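HpcE (Thermus thermophilus, PDB 1WZO) probably catalyses the isomerisation of 2-hydroxyhepta-2,4-diene-1,7-dioate in the breakdown of aromatic compounds, as a member of the fumarylacetoacetate hydrolase family. Local coordinates at residues Ala4-Leu7 and Val12-Gly15; Ala69-Pro74 and Phe139-Arg144; Val85-Gly90 and Val222-Val227; Val94-Glu99 and Leu179-His184; Asp165-Trp170 and Tyr190-Leu195. One frame throughout, in Å; residues are numbered along the deposited sequence.

Contact 1. Residues Ala4-Leu7 and Val12-Gly15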
# COMPACT_ATOMS: atom_id res chain seq x y z
N ALA B 4 -15.08 -6.92 -10.89
CA ALA B 4 -15.35 -7.48 -9.58
C ALA B 4 -14.11 -8.15 -9.01
O ALA B 4 -13.19 -8.52 -9.75
CB ALA B 4 -16.49 -8.48 -9.67
N ARG B 5 -14.09 -8.30 -7.69
CA ARG B 5 -12.99 -8.97 -7.00
C ARG B 5 -13.62 -10.03 -6.11
O ARG B 5 -14.65 -9.80 -5.48
CB ARG B 5 -12.18 -7.98 -6.16
CG ARG B 5 -11.35 -7.03 -7.00
CD ARG B 5 -10.60 -5.99 -6.16
NE ARG B 5 -9.60 -6.57 -5.26
CZ ARG B 5 -9.77 -6.74 -3.95
NH1 ARG B 5 -10.90 -6.38 -3.36
NH2 ARG B 5 -8.78 -7.23 -3.21
N PHE B 6 -13.02 -11.21 -6.08
CA PHE B 6 -13.56 -12.29 -5.27
C PHE B 6 -12.47 -13.22 -4.78
O PHE B 6 -11.37 -13.25 -5.33
CB PHE B 6 -14.62 -13.06 -6.07
CG PHE B 6 -14.10 -13.65 -7.36
CD1 PHE B 6 -13.59 -14.95 -7.40
CD2 PHE B 6 -14.11 -12.90 -8.53
CE1 PHE B 6 -13.11 -15.49 -8.59
CE2 PHE B 6 -13.62 -13.43 -9.73
CZ PHE B 6 -13.12 -14.73 -9.76
N LEU B 7 -12.78 -13.97 -3.73
CA LEU B 7 -11.83 -14.90 -3.14
C LEU B 7 -12.28 -16.33 -3.45
O LEU B 7 -13.44 -16.67 -3.25
CB LEU B 7 -11.76 -14.66 -1.63
CG LEU B 7 -10.67 -15.34 -0.80
CD1 LEU B 7 -9.29 -14.95 -1.31
CD2 LEU B 7 -10.83 -14.92 0.65
N VAL B 12 -7.05 -14.38 -4.43
CA VAL B 12 -7.83 -13.17 -4.66
C VAL B 12 -7.81 -12.98 -6.17
O VAL B 12 -6.74 -12.92 -6.77
CB VAL B 12 -7.20 -11.94 -3.98
CG1 VAL B 12 -7.94 -10.68 -4.42
CG2 VAL B 12 -7.27 -12.08 -2.46
N HIS B 13 -8.99 -12.90 -6.77
CA HIS B 13 -9.09 -12.72 -8.21
C HIS B 13 -9.72 -11.40 -8.60
O HIS B 13 -10.67 -10.94 -7.95
CB HIS B 13 -9.94 -13.83 -8.84
CG HIS B 13 -9.27 -15.17 -8.90
ND1 HIS B 13 -8.14 -15.40 -9.66
CD2 HIS B 13 -9.58 -16.35 -8.31
CE1 HIS B 13 -7.79 -16.67 -9.54
NE2 HIS B 13 -8.65 -17.27 -8.73
N GLN B 14 -9.20 -10.79 -9.65
CA GLN B 14 -9.76 -9.55 -10.16
C GLN B 14 -10.40 -9.99 -11.46
O GLN B 14 -9.71 -10.28 -12.44
CB GLN B 14 -8.66 -8.52 -10.43
CG GLN B 14 -7.93 -8.10 -9.17
CD GLN B 14 -7.52 -6.64 -9.20
OE1 GLN B 14 -8.37 -5.75 -9.27
NE2 GLN B 14 -6.21 -6.39 -9.15
N GLY B 15 -11.73 -10.08 -11.47
CA GLY B 15 -12.42 -10.53 -12.66
C GLY B 15 -13.48 -9.63 -13.26
O GLY B 15 -13.59 -8.46 -12.92
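Phe6 and His13 face each other as an antiparallel hydrogen-bonded pair: His13 N reaches Phe6 O at 2.8 Å, almost straight at 173°, and Phe6 N returns a 3.0 Å bond to His13 O. Two residues along, Ala4 and Gly15 make the same kind of pair, Gly15 N lying 2.7 Å from Ala4 O. Between them the CA of Arg5 comes to 3.2 Å from His13 O, a CA-H...O contact. On the face that carries Phe6 and His13, His13 CB sits over the Phe6 ring, 3.7 Å from its centroid, while the two rings meet obliquely. Chi1 of 58° places the Phe6 ring between its own N and carbonyl carbon, and that turns it toward His13 CB. An alanine here is likely to strip the CB of His13 of its aromatic cover. On the other face Arg5 lies alongside Gln14 with its NH2 3.8 Å from Val12 CG1, its NH1 being bonded to Leu39 O; Leu7 CD1 touches Val12 CG2, and Leu7 also packs on Leu7 of a second subunit. This is a two-stranded antiparallel beta hairpin, formed by strands 2-8 and 11-18 near the N-terminus.

Contact 2. Residues Ala69-Pro74 and Phe139-Arg144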
# COMPACT_ATOMS: atom_id res chain seq x y z
N ALA B 69 -23.07 19.72 1.89
CA ALA B 69 -22.79 19.35 3.28
C ALA B 69 -22.01 18.03 3.25
O ALA B 69 -22.58 16.95 3.36
CB ALA B 69 -24.10 19.17 4.04
N LEU B 70 -20.69 18.15 3.12
CA LEU B 70 -19.80 17.00 3.03
C LEU B 70 -19.46 16.32 4.35
O LEU B 70 -19.35 16.98 5.39
CB LEU B 70 -18.49 17.42 2.37
CG LEU B 70 -18.48 18.16 1.03
CD1 LEU B 70 -17.07 18.65 0.74
CD2 LEU B 70 -18.96 17.23 -0.08
N PHE B 71 -19.29 15.00 4.31
CA PHE B 71 -18.91 14.23 5.48
C PHE B 71 -18.04 13.05 5.05
O PHE B 71 -17.98 12.69 3.87
CB PHE B 71 -20.11 13.74 6.28
CG PHE B 71 -20.97 12.74 5.56
CD1 PHE B 71 -22.01 13.16 4.75
CD2 PHE B 71 -20.75 11.38 5.73
CE1 PHE B 71 -22.83 12.23 4.10
CE2 PHE B 71 -21.56 10.45 5.09
CZ PHE B 71 -22.60 10.88 4.27
N TRP B 72 -17.40 12.43 6.03
CA TRP B 72 -16.49 11.32 5.78
C TRP B 72 -17.00 9.95 6.22
O TRP B 72 -17.77 9.84 7.17
CB TRP B 72 -15.17 11.64 6.51
CG TRP B 72 -14.16 10.53 6.61
CD1 TRP B 72 -13.42 9.99 5.59
CD2 TRP B 72 -13.71 9.90 7.81
NE1 TRP B 72 -12.52 9.08 6.09
CE2 TRP B 72 -12.68 9.01 7.45
CE3 TRP B 72 -14.06 10.02 9.16
CZ2 TRP B 72 -11.99 8.23 8.40
CZ3 TRP B 72 -13.39 9.25 10.10
CH2 TRP B 72 -12.36 8.37 9.71
N LYS B 73 -16.57 8.92 5.50
CA LYS B 73 -16.89 7.53 5.85
C LYS B 73 -15.52 6.84 5.88
O LYS B 73 -14.80 6.83 4.88
CB LYS B 73 -17.78 6.86 4.79
CG LYS B 73 -19.23 7.36 4.74
CD LYS B 73 -20.13 6.84 5.88
CE LYS B 73 -20.56 5.38 5.68
NZ LYS B 73 -21.78 5.02 6.50
N PRO B 74 -15.14 6.27 7.04
CA PRO B 74 -13.85 5.58 7.17
C PRO B 74 -13.79 4.30 6.36
O PRO B 74 -14.80 3.65 6.14
CB PRO B 74 -13.76 5.31 8.67
CG PRO B 74 -15.18 5.11 9.05
CD PRO B 74 -15.90 6.20 8.29
N PHE B 139 -21.22 18.63 13.87
CA PHE B 139 -20.59 17.93 12.75
C PHE B 139 -21.54 16.85 12.26
O PHE B 139 -21.17 15.68 12.13
CB PHE B 139 -19.25 17.30 13.16
CG PHE B 139 -18.26 18.28 13.71
CD1 PHE B 139 -18.26 19.61 13.28
CD2 PHE B 139 -17.30 17.87 14.63
CE1 PHE B 139 -17.32 20.52 13.77
CE2 PHE B 139 -16.34 18.77 15.12
CZ PHE B 139 -16.36 20.09 14.69
N ARG B 140 -22.78 17.25 11.99
CA ARG B 140 -23.82 16.34 11.52
C ARG B 140 -23.62 15.94 10.06
O ARG B 140 -23.35 16.79 9.21
CB ARG B 140 -25.19 16.99 11.69
CG ARG B 140 -26.33 16.18 11.11
CD ARG B 140 -27.67 16.74 11.55
NE ARG B 140 -28.78 15.98 10.97
CZ ARG B 140 -30.01 15.95 11.48
NH1 ARG B 140 -30.28 16.63 12.59
NH2 ARG B 140 -30.96 15.24 10.89
N PRO B 141 -23.72 14.64 9.76
CA PRO B 141 -23.99 13.56 10.73
C PRO B 141 -22.70 13.16 11.44
O PRO B 141 -21.64 13.07 10.82
CB PRO B 141 -24.55 12.45 9.85
CG PRO B 141 -23.78 12.62 8.58
CD PRO B 141 -23.81 14.13 8.38
N PRO B 142 -22.77 12.92 12.76
CA PRO B 142 -21.57 12.53 13.51
C PRO B 142 -20.89 11.26 12.99
O PRO B 142 -21.52 10.37 12.42
CB PRO B 142 -22.09 12.36 14.94
CG PRO B 142 -23.22 13.35 15.00
CD PRO B 142 -23.91 13.11 13.67
N ILE B 143 -19.58 11.18 13.21
CA ILE B 143 -18.80 10.03 12.81
C ILE B 143 -19.31 8.79 13.56
O ILE B 143 -19.37 7.70 13.01
CB ILE B 143 -17.30 10.29 13.08
CG1 ILE B 143 -16.80 11.33 12.07
CG2 ILE B 143 -16.51 9.00 13.01
CD1 ILE B 143 -15.43 11.92 12.39
N ARG B 144 -19.69 8.97 14.82
CA ARG B 144 -20.20 7.85 15.61
C ARG B 144 -21.48 7.26 15.01
O ARG B 144 -21.77 6.08 15.18
CB ARG B 144 -20.48 8.31 17.05
CG ARG B 144 -20.80 7.15 17.99
CD ARG B 144 -20.54 7.51 19.44
NE ARG B 144 -21.61 8.31 20.03
CZ ARG B 144 -22.72 7.79 20.55
NH1 ARG B 144 -22.90 6.47 20.55
NH2 ARG B 144 -23.64 8.59 21.06
O HOH W 1 -19.29 11.28 9.33
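Pro141 lies over one face of the Phe71 ring, its CG 4.2 Å from the ring centroid and only 15° off the ring normal. This is a CH-pi contact, displaced a little toward the rim on the CG side, where Phe71 CG and Pro141 CG are 4.1 Å apart; the two side chains cross at about a right angle. Phe71 takes the first torsion that sets its ring between backbone N and carbonyl carbon (chi1 66°), which holds the ring up against the proline.

The second pair meets differently. Trp72 points its CG anti to its own backbone N (chi1 169°), and Ile143 touches the indole at the edge rather than over a face: Ile143 CD1 is 4.0 Å from Trp72 CE3, close to the ring plane. The nitrogen of Pro74 lies over one face of the same indole, and Trp72 also stacks with Trp72 of a third subunit, on which Ile143 packs against Met203.

Between the two pairs a water donates to Trp72 O at 3.0 Å and, weakly, to Pro141 O. No direct hydrogen bond joins residues 69-74 and 139-144, although Lys73 NZ bonds Lys146 O farther along helix 143-146. The contact therefore depends on apolar and CH-pi packing, with one water loosely bridging the backbones, beside an interface between subunits.

Contact 3. Residues Val85-Gly90 and Val222-Val227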
# COMPACT_ATOMS: atom_id res chain seq x y z
N VAL B 85 -23.84 -6.77 8.03
CA VAL B 85 -23.84 -5.46 8.69
C VAL B 85 -24.14 -5.69 10.16
O VAL B 85 -25.07 -6.43 10.51
CB VAL B 85 -24.92 -4.53 8.09
CG1 VAL B 85 -25.07 -3.27 8.96
CG2 VAL B 85 -24.53 -4.14 6.67
N LEU B 86 -23.37 -5.06 11.03
CA LEU B 86 -23.57 -5.21 12.47
C LEU B 86 -24.45 -4.09 13.01
O LEU B 86 -24.15 -2.90 12.85
CB LEU B 86 -22.21 -5.22 13.19
CG LEU B 86 -21.27 -6.34 12.73
CD1 LEU B 86 -19.90 -6.16 13.35
CD2 LEU B 86 -21.86 -7.69 13.10
N TYR B 87 -25.55 -4.49 13.64
CA TYR B 87 -26.50 -3.54 14.21
C TYR B 87 -26.00 -3.09 15.59
O TYR B 87 -25.72 -3.92 16.45
CB TYR B 87 -27.87 -4.21 14.31
CG TYR B 87 -29.01 -3.28 14.68
CD1 TYR B 87 -29.21 -2.89 16.01
CD2 TYR B 87 -29.90 -2.82 13.72
CE1 TYR B 87 -30.27 -2.06 16.36
CE2 TYR B 87 -30.97 -1.99 14.06
CZ TYR B 87 -31.15 -1.62 15.38
OH TYR B 87 -32.21 -0.82 15.73
N PRO B 88 -25.88 -1.77 15.81
CA PRO B 88 -25.41 -1.24 17.10
C PRO B 88 -26.28 -1.69 18.26
O PRO B 88 -27.50 -1.46 18.25
CB PRO B 88 -25.46 0.27 16.90
CG PRO B 88 -25.23 0.42 15.43
CD PRO B 88 -26.11 -0.67 14.86
N LYS B 89 -25.67 -2.32 19.25
CA LYS B 89 -26.38 -2.80 20.42
C LYS B 89 -27.21 -1.70 21.07
O LYS B 89 -26.69 -0.65 21.42
CB LYS B 89 -25.39 -3.35 21.45
CG LYS B 89 -26.04 -3.99 22.68
CD LYS B 89 -26.80 -5.25 22.30
CE LYS B 89 -25.88 -6.24 21.57
NZ LYS B 89 -24.63 -6.47 22.34
N GLY B 90 -28.51 -1.95 21.22
CA GLY B 90 -29.39 -0.97 21.84
C GLY B 90 -29.90 0.16 20.96
O GLY B 90 -30.75 0.94 21.40
N VAL B 222 -34.24 -0.26 9.36
CA VAL B 222 -33.94 -1.68 9.29
C VAL B 222 -33.66 -2.24 10.68
O VAL B 222 -33.34 -1.51 11.60
CB VAL B 222 -32.72 -1.93 8.37
CG1 VAL B 222 -33.09 -1.60 6.93
CG2 VAL B 222 -31.54 -1.09 8.82
N ARG B 223 -33.80 -3.56 10.81
CA ARG B 223 -33.59 -4.21 12.10
C ARG B 223 -32.79 -5.50 11.96
O ARG B 223 -32.62 -6.03 10.86
CB ARG B 223 -34.95 -4.50 12.74
CG ARG B 223 -35.82 -3.26 12.89
CD ARG B 223 -37.17 -3.62 13.49
NE ARG B 223 -38.02 -2.44 13.65
CZ ARG B 223 -38.50 -1.71 12.65
NH1 ARG B 223 -38.21 -2.03 11.39
NH2 ARG B 223 -39.26 -0.66 12.90
N PRO B 224 -32.29 -6.03 13.09
CA PRO B 224 -31.52 -7.27 13.05
C PRO B 224 -32.31 -8.36 12.34
O PRO B 224 -33.51 -8.52 12.58
CB PRO B 224 -31.31 -7.59 14.53
CG PRO B 224 -31.22 -6.23 15.15
CD PRO B 224 -32.35 -5.49 14.46
N GLY B 225 -31.65 -9.10 11.45
CA GLY B 225 -32.33 -10.16 10.73
C GLY B 225 -32.76 -9.76 9.33
O GLY B 225 -32.95 -10.63 8.47
N ASP B 226 -32.92 -8.47 9.09
CA ASP B 226 -33.33 -8.01 7.76
C ASP B 226 -32.24 -8.22 6.74
O ASP B 226 -31.05 -8.22 7.07
CB ASP B 226 -33.68 -6.52 7.78
CG ASP B 226 -34.95 -6.22 8.55
OD1 ASP B 226 -35.76 -7.15 8.74
OD2 ASP B 226 -35.13 -5.04 8.95
N VAL B 227 -32.65 -8.42 5.49
CA VAL B 227 -31.72 -8.60 4.38
C VAL B 227 -31.95 -7.41 3.45
O VAL B 227 -33.01 -7.27 2.85
CB VAL B 227 -31.99 -9.92 3.62
CG1 VAL B 227 -31.05 -10.03 2.42
CG2 VAL B 227 -31.79 -11.10 4.56
O HOH W 2 -33.84 0.52 13.62
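Tyr87, the last residue of strand 85-87, comes up against a type II beta turn running from Arg223 to Asp226, with the CA atoms of Tyr87 and Pro224 6.4 Å apart. The turn is closed by Asp226 N bonding to Arg223 O at 3.0 Å, and is braced a second time by its own side chain: Arg223 N donates to Asp226 OD2 at 2.7 Å, meeting that oxygen from above the carboxylate plane. At Gly225 (phi 99°) any side chain would collide with the carbonyl oxygen of Pro224, as suits the third position of such a turn.

The tyrosine ring carries the contact. Pro224 lies over one of its faces, CD 3.8 Å from the centroid and 17° off the normal, a CH-pi contact to which Pro224 CG adds by touching Tyr87 CG at 3.7 Å. At the ring's edge, near its plane, Val222 O stands 3.4 Å from Tyr87 CE2. Having CG anti to the backbone N (chi1 -171°) sends the ring out across the turn, and its hydroxyl then reaches a water that donates to both Tyr87 OH and Val222 O, the latter at 2.9 Å. The hydroxyl is also hydrogen-bonded to Ala91 O.

The arrangement is a proline-bearing type II turn, linking strands 221-222 and 227-232, packed on an aromatic residue ending an outermost strand, within this chain, of a mixed sheet.

Contact 4. Residues Val94-Glu99 and Leu179-His184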
# COMPACT_ATOMS: atom_id res chain seq x y z
N VAL B 94 -31.95 2.69 13.11
CA VAL B 94 -30.89 2.47 12.13
C VAL B 94 -31.54 2.44 10.74
O VAL B 94 -32.54 1.76 10.53
CB VAL B 94 -30.17 1.14 12.38
CG1 VAL B 94 -29.11 0.90 11.31
CG2 VAL B 94 -29.52 1.16 13.75
N HIS B 95 -30.96 3.17 9.80
CA HIS B 95 -31.49 3.27 8.44
C HIS B 95 -30.47 2.98 7.35
O HIS B 95 -29.28 3.29 7.50
CB HIS B 95 -32.02 4.69 8.20
CG HIS B 95 -33.18 5.06 9.07
ND1 HIS B 95 -34.47 5.12 8.60
CD2 HIS B 95 -33.24 5.40 10.38
CE1 HIS B 95 -35.28 5.48 9.59
NE2 HIS B 95 -34.55 5.65 10.68
N TYR B 96 -30.94 2.39 6.25
CA TYR B 96 -30.07 2.13 5.12
C TYR B 96 -30.19 3.41 4.29
O TYR B 96 -31.10 4.21 4.52
CB TYR B 96 -30.56 0.93 4.29
CG TYR B 96 -31.85 1.18 3.52
CD1 TYR B 96 -31.88 2.05 2.43
CD2 TYR B 96 -33.06 0.60 3.93
CE1 TYR B 96 -33.07 2.36 1.77
CE2 TYR B 96 -34.26 0.91 3.28
CZ TYR B 96 -34.26 1.79 2.20
OH TYR B 96 -35.44 2.13 1.58
N GLU B 97 -29.28 3.61 3.35
CA GLU B 97 -29.33 4.77 2.46
C GLU B 97 -28.77 4.33 1.12
O GLU B 97 -27.56 4.13 0.98
CB GLU B 97 -28.52 5.95 3.02
CG GLU B 97 -29.19 6.65 4.21
CD GLU B 97 -28.57 8.00 4.56
OE1 GLU B 97 -29.08 8.66 5.50
OE2 GLU B 97 -27.59 8.41 3.92
N VAL B 98 -29.64 4.16 0.12
CA VAL B 98 -29.17 3.75 -1.20
C VAL B 98 -28.61 4.95 -1.95
O VAL B 98 -29.30 5.95 -2.16
CB VAL B 98 -30.31 3.05 -2.02
CG1 VAL B 98 -31.50 3.98 -2.17
CG2 VAL B 98 -29.77 2.62 -3.38
N GLU B 99 -27.34 4.86 -2.34
CA GLU B 99 -26.71 5.98 -3.03
C GLU B 99 -25.81 5.56 -4.17
O GLU B 99 -25.18 4.50 -4.14
CB GLU B 99 -25.88 6.81 -2.04
CG GLU B 99 -26.54 7.03 -0.69
CD GLU B 99 -25.84 8.08 0.17
OE1 GLU B 99 -24.73 8.52 -0.21
OE2 GLU B 99 -26.39 8.46 1.21
N LEU B 179 -40.00 -4.30 -1.78
CA LEU B 179 -39.62 -2.97 -2.23
C LEU B 179 -39.97 -1.94 -1.18
O LEU B 179 -41.14 -1.78 -0.81
CB LEU B 179 -40.32 -2.63 -3.55
CG LEU B 179 -39.99 -1.28 -4.18
CD1 LEU B 179 -38.52 -1.23 -4.56
CD2 LEU B 179 -40.86 -1.07 -5.41
N ARG B 180 -38.96 -1.23 -0.70
CA ARG B 180 -39.16 -0.21 0.33
C ARG B 180 -39.15 1.20 -0.24
O ARG B 180 -39.85 2.09 0.25
CB ARG B 180 -38.05 -0.29 1.38
CG ARG B 180 -38.19 -1.41 2.39
CD ARG B 180 -39.35 -1.16 3.34
NE ARG B 180 -39.20 -1.94 4.57
CZ ARG B 180 -38.39 -1.59 5.57
NH1 ARG B 180 -37.67 -0.48 5.50
NH2 ARG B 180 -38.30 -2.37 6.64
N GLN B 181 -38.36 1.42 -1.28
CA GLN B 181 -38.22 2.75 -1.83
C GLN B 181 -37.74 2.82 -3.27
O GLN B 181 -37.01 1.95 -3.74
CB GLN B 181 -37.27 3.53 -0.91
CG GLN B 181 -36.74 4.84 -1.43
CD GLN B 181 -35.75 5.47 -0.46
OE1 GLN B 181 -34.92 4.77 0.13
NE2 GLN B 181 -35.84 6.78 -0.29
N GLU B 182 -38.16 3.88 -3.96
CA GLU B 182 -37.76 4.13 -5.34
C GLU B 182 -37.36 5.59 -5.47
O GLU B 182 -38.06 6.49 -5.00
CB GLU B 182 -38.92 3.84 -6.30
CG GLU B 182 -39.22 2.37 -6.50
CD GLU B 182 -40.22 2.13 -7.62
OE1 GLU B 182 -41.36 2.64 -7.53
OE2 GLU B 182 -39.87 1.43 -8.60
N GLY B 183 -36.22 5.83 -6.11
CA GLY B 183 -35.75 7.19 -6.30
C GLY B 183 -35.09 7.32 -7.65
O GLY B 183 -35.00 6.34 -8.39
N HIS B 184 -34.63 8.52 -7.97
CA HIS B 184 -33.98 8.74 -9.26
C HIS B 184 -32.88 9.79 -9.11
O HIS B 184 -33.09 10.84 -8.51
CB HIS B 184 -35.02 9.17 -10.29
CG HIS B 184 -34.57 8.97 -11.71
ND1 HIS B 184 -33.88 9.93 -12.41
CD2 HIS B 184 -34.65 7.89 -12.52
CE1 HIS B 184 -33.56 9.45 -13.60
NE2 HIS B 184 -34.02 8.22 -13.69
O HOH W 3 -32.47 5.64 0.88
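A classic beta bulge in strand 178-184, where Arg180 and Gln181 both face Ala173, supplies the two residues that receive Tyr96, at the break in strand 94-104. The tyrosine hydroxyl donates to Gln181 OE1 at 3.1 Å, coming from above the amide plane, 36° out of it. That oxygen lies near the plane of the ring at its edge, 3.5 Å from Tyr96 CE1, with ring and amide planes 63° apart. With both residues of the bulge directed toward Tyr96, the hydroxyl also touches their first carbons: Gln181 CB at 3.4 Å and Arg180 CB at 3.6 Å. The contact thus joins an outermost strand, within this chain, of the mixed sheet to a strand of the other sheet system, in the buried interior. Gln181 runs extended from a CG anti to its backbone N (chi1 167°), which carries the amide across to Tyr96. Its OE1 takes a second donor, a water at 2.7 Å that accepts from Val98 N, while NE2 bonds Pro216 O. A phenylalanine in place of Tyr96 would probably leave Gln181 OE1 without its hydroxyl donor, so the amide would be held less firmly on that side. Arg180 sends its NH1 to Ile219 O and Gln221 O.

Contact 5. Residues Asp165-Trp170 and Tyr190-Leu195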
# COMPACT_ATOMS: atom_id res chain seq x y z
N ASP B 165 -25.05 8.59 -18.33
CA ASP B 165 -25.39 9.80 -17.58
C ASP B 165 -25.76 9.43 -16.14
O ASP B 165 -26.81 8.85 -15.88
CB ASP B 165 -26.56 10.53 -18.25
CG ASP B 165 -27.00 11.76 -17.49
OD1 ASP B 165 -26.22 12.26 -16.64
OD2 ASP B 165 -28.12 12.25 -17.74
N PRO B 166 -24.88 9.78 -15.18
CA PRO B 166 -25.13 9.48 -13.77
C PRO B 166 -26.35 10.18 -13.18
O PRO B 166 -26.84 9.78 -12.13
CB PRO B 166 -23.83 9.90 -13.10
CG PRO B 166 -23.41 11.07 -13.92
CD PRO B 166 -23.64 10.56 -15.34
N GLN B 167 -26.82 11.23 -13.84
CA GLN B 167 -27.99 11.98 -13.37
C GLN B 167 -29.28 11.42 -13.94
O GLN B 167 -30.35 12.02 -13.81
CB GLN B 167 -27.86 13.46 -13.75
CG GLN B 167 -26.52 14.10 -13.40
CD GLN B 167 -26.16 13.95 -11.92
OE1 GLN B 167 -24.98 13.89 -11.57
NE2 GLN B 167 -27.16 13.89 -11.06
N ASP B 168 -29.20 10.25 -14.57
CA ASP B 168 -30.37 9.62 -15.16
C ASP B 168 -30.41 8.11 -14.84
O ASP B 168 -30.38 7.27 -15.74
CB ASP B 168 -30.35 9.85 -16.68
CG ASP B 168 -31.63 9.43 -17.36
OD1 ASP B 168 -32.72 9.82 -16.90
OD2 ASP B 168 -31.54 8.72 -18.38
N LEU B 169 -30.48 7.79 -13.56
CA LEU B 169 -30.52 6.40 -13.10
C LEU B 169 -31.56 6.22 -11.99
O LEU B 169 -31.68 7.08 -11.12
CB LEU B 169 -29.15 5.97 -12.56
CG LEU B 169 -27.91 6.09 -13.45
CD1 LEU B 169 -26.66 5.78 -12.62
CD2 LEU B 169 -28.01 5.12 -14.61
N TRP B 170 -32.31 5.13 -12.02
CA TRP B 170 -33.28 4.90 -10.96
C TRP B 170 -32.59 4.22 -9.77
O TRP B 170 -31.59 3.53 -9.94
CB TRP B 170 -34.48 4.05 -11.42
CG TRP B 170 -34.16 2.74 -12.11
CD1 TRP B 170 -34.31 2.46 -13.44
CD2 TRP B 170 -33.72 1.51 -11.50
NE1 TRP B 170 -34.00 1.15 -13.69
CE2 TRP B 170 -33.64 0.54 -12.52
CE3 TRP B 170 -33.40 1.14 -10.18
CZ2 TRP B 170 -33.24 -0.78 -12.27
CZ3 TRP B 170 -33.00 -0.17 -9.94
CH2 TRP B 170 -32.93 -1.11 -10.98
N TYR B 190 -27.21 18.74 -6.10
CA TYR B 190 -25.90 19.04 -6.67
C TYR B 190 -25.54 17.80 -7.48
O TYR B 190 -25.56 16.69 -6.95
CB TYR B 190 -24.84 19.25 -5.59
CG TYR B 190 -24.82 20.62 -4.95
CD1 TYR B 190 -25.53 20.87 -3.78
CD2 TYR B 190 -24.08 21.65 -5.51
CE1 TYR B 190 -25.49 22.13 -3.17
CE2 TYR B 190 -24.03 22.92 -4.92
CZ TYR B 190 -24.74 23.14 -3.75
OH TYR B 190 -24.69 24.39 -3.17
N SER B 191 -25.21 17.98 -8.75
CA SER B 191 -24.85 16.85 -9.60
C SER B 191 -23.48 16.30 -9.25
O SER B 191 -22.71 16.93 -8.51
CB SER B 191 -24.84 17.29 -11.06
OG SER B 191 -23.81 18.22 -11.31
N VAL B 192 -23.17 15.13 -9.79
CA VAL B 192 -21.88 14.51 -9.57
C VAL B 192 -20.81 15.50 -10.03
O VAL B 192 -19.82 15.75 -9.33
CB VAL B 192 -21.74 13.21 -10.39
CG1 VAL B 192 -20.32 12.69 -10.30
CG2 VAL B 192 -22.75 12.18 -9.90
N ALA B 193 -21.01 16.08 -11.21
CA ALA B 193 -20.05 17.05 -11.75
C ALA B 193 -19.88 18.25 -10.82
O ALA B 193 -18.76 18.69 -10.58
CB ALA B 193 -20.50 17.53 -13.13
N GLU B 194 -20.97 18.79 -10.30
CA GLU B 194 -20.88 19.94 -9.41
C GLU B 194 -20.19 19.58 -8.09
O GLU B 194 -19.43 20.39 -7.54
CB GLU B 194 -22.27 20.51 -9.12
CG GLU B 194 -22.92 21.15 -10.34
CD GLU B 194 -24.33 21.61 -10.06
OE1 GLU B 194 -25.13 20.77 -9.61
OE2 GLU B 194 -24.63 22.80 -10.28
N LEU B 195 -20.45 18.38 -7.59
CA LEU B 195 -19.85 17.91 -6.34
C LEU B 195 -18.33 17.73 -6.49
O LEU B 195 -17.56 18.15 -5.62
CB LEU B 195 -20.50 16.59 -5.91
CG LEU B 195 -21.95 16.69 -5.42
CD1 LEU B 195 -22.54 15.31 -5.23
CD2 LEU B 195 -22.00 17.48 -4.11
O HOH W 4 -22.86 14.95 -13.08
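Gln167, Val192 and Ser191 bury the most surface here, and they meet at the N-terminus of helix 192-200, where Ser191 is the N-cap. Gln167 stands in a type I beta turn from Asp165 to Asp168, which also holds an Asx turn, Gln167 N bonding to Asp165 OD1 at 3.0 Å. Its chain is folded, bent at chi2 (-55°), and that curls the amide toward the helix. There OE1 accepts from Val192 N at 2.8 Å in a nearly straight bond, 173° at the hydrogen, with the donor tilted 31° from the carbonyl plane. The amide thus satisfies one N-H of the helix's first turn from outside the helix. The same oxygen lies 3.4 Å from Ser191 CB and 3.3 Å from Val192 CG2. Apolar contact continues from that methyl to Pro166, whose CB it meets.

Ser191 and Glu194 form a capping box: Glu194 N donates to Ser191 OG at 3.1 Å, and Ser191 N to Glu194 OE1 through the lone pair anti to the other oxygen. Glu194 OE1 has a salt bridge to Arg64 as well. A water finally links the two segments, donating to Gln167 OE1 and accepting from Ala193 N at 2.9 Å.

Contact 1 closes first along the chain and stands apart, its centre 27 to 30 Å from the centres of the other four, in the N-terminal hairpin. Contacts 2 to 5 belong to the fumarylacetoacetate hydrolase fold and interlock along the chain. Contacts 3 and 4, with centres 16 Å apart, touch through Val94, whose O meets Val222 N at 2.9 Å, a probable hydrogen bond. Contacts 4 and 5, 17 Å apart between centres, meet where His184 packs on Leu169 and Trp170. Contacts 3, 4 and 5 thus run in a touching series from strand 85-87 to helix 192-200, while contact 2, about 5 Å from contacts 4 and 5 between nearest atoms, sits where a third subunit packs.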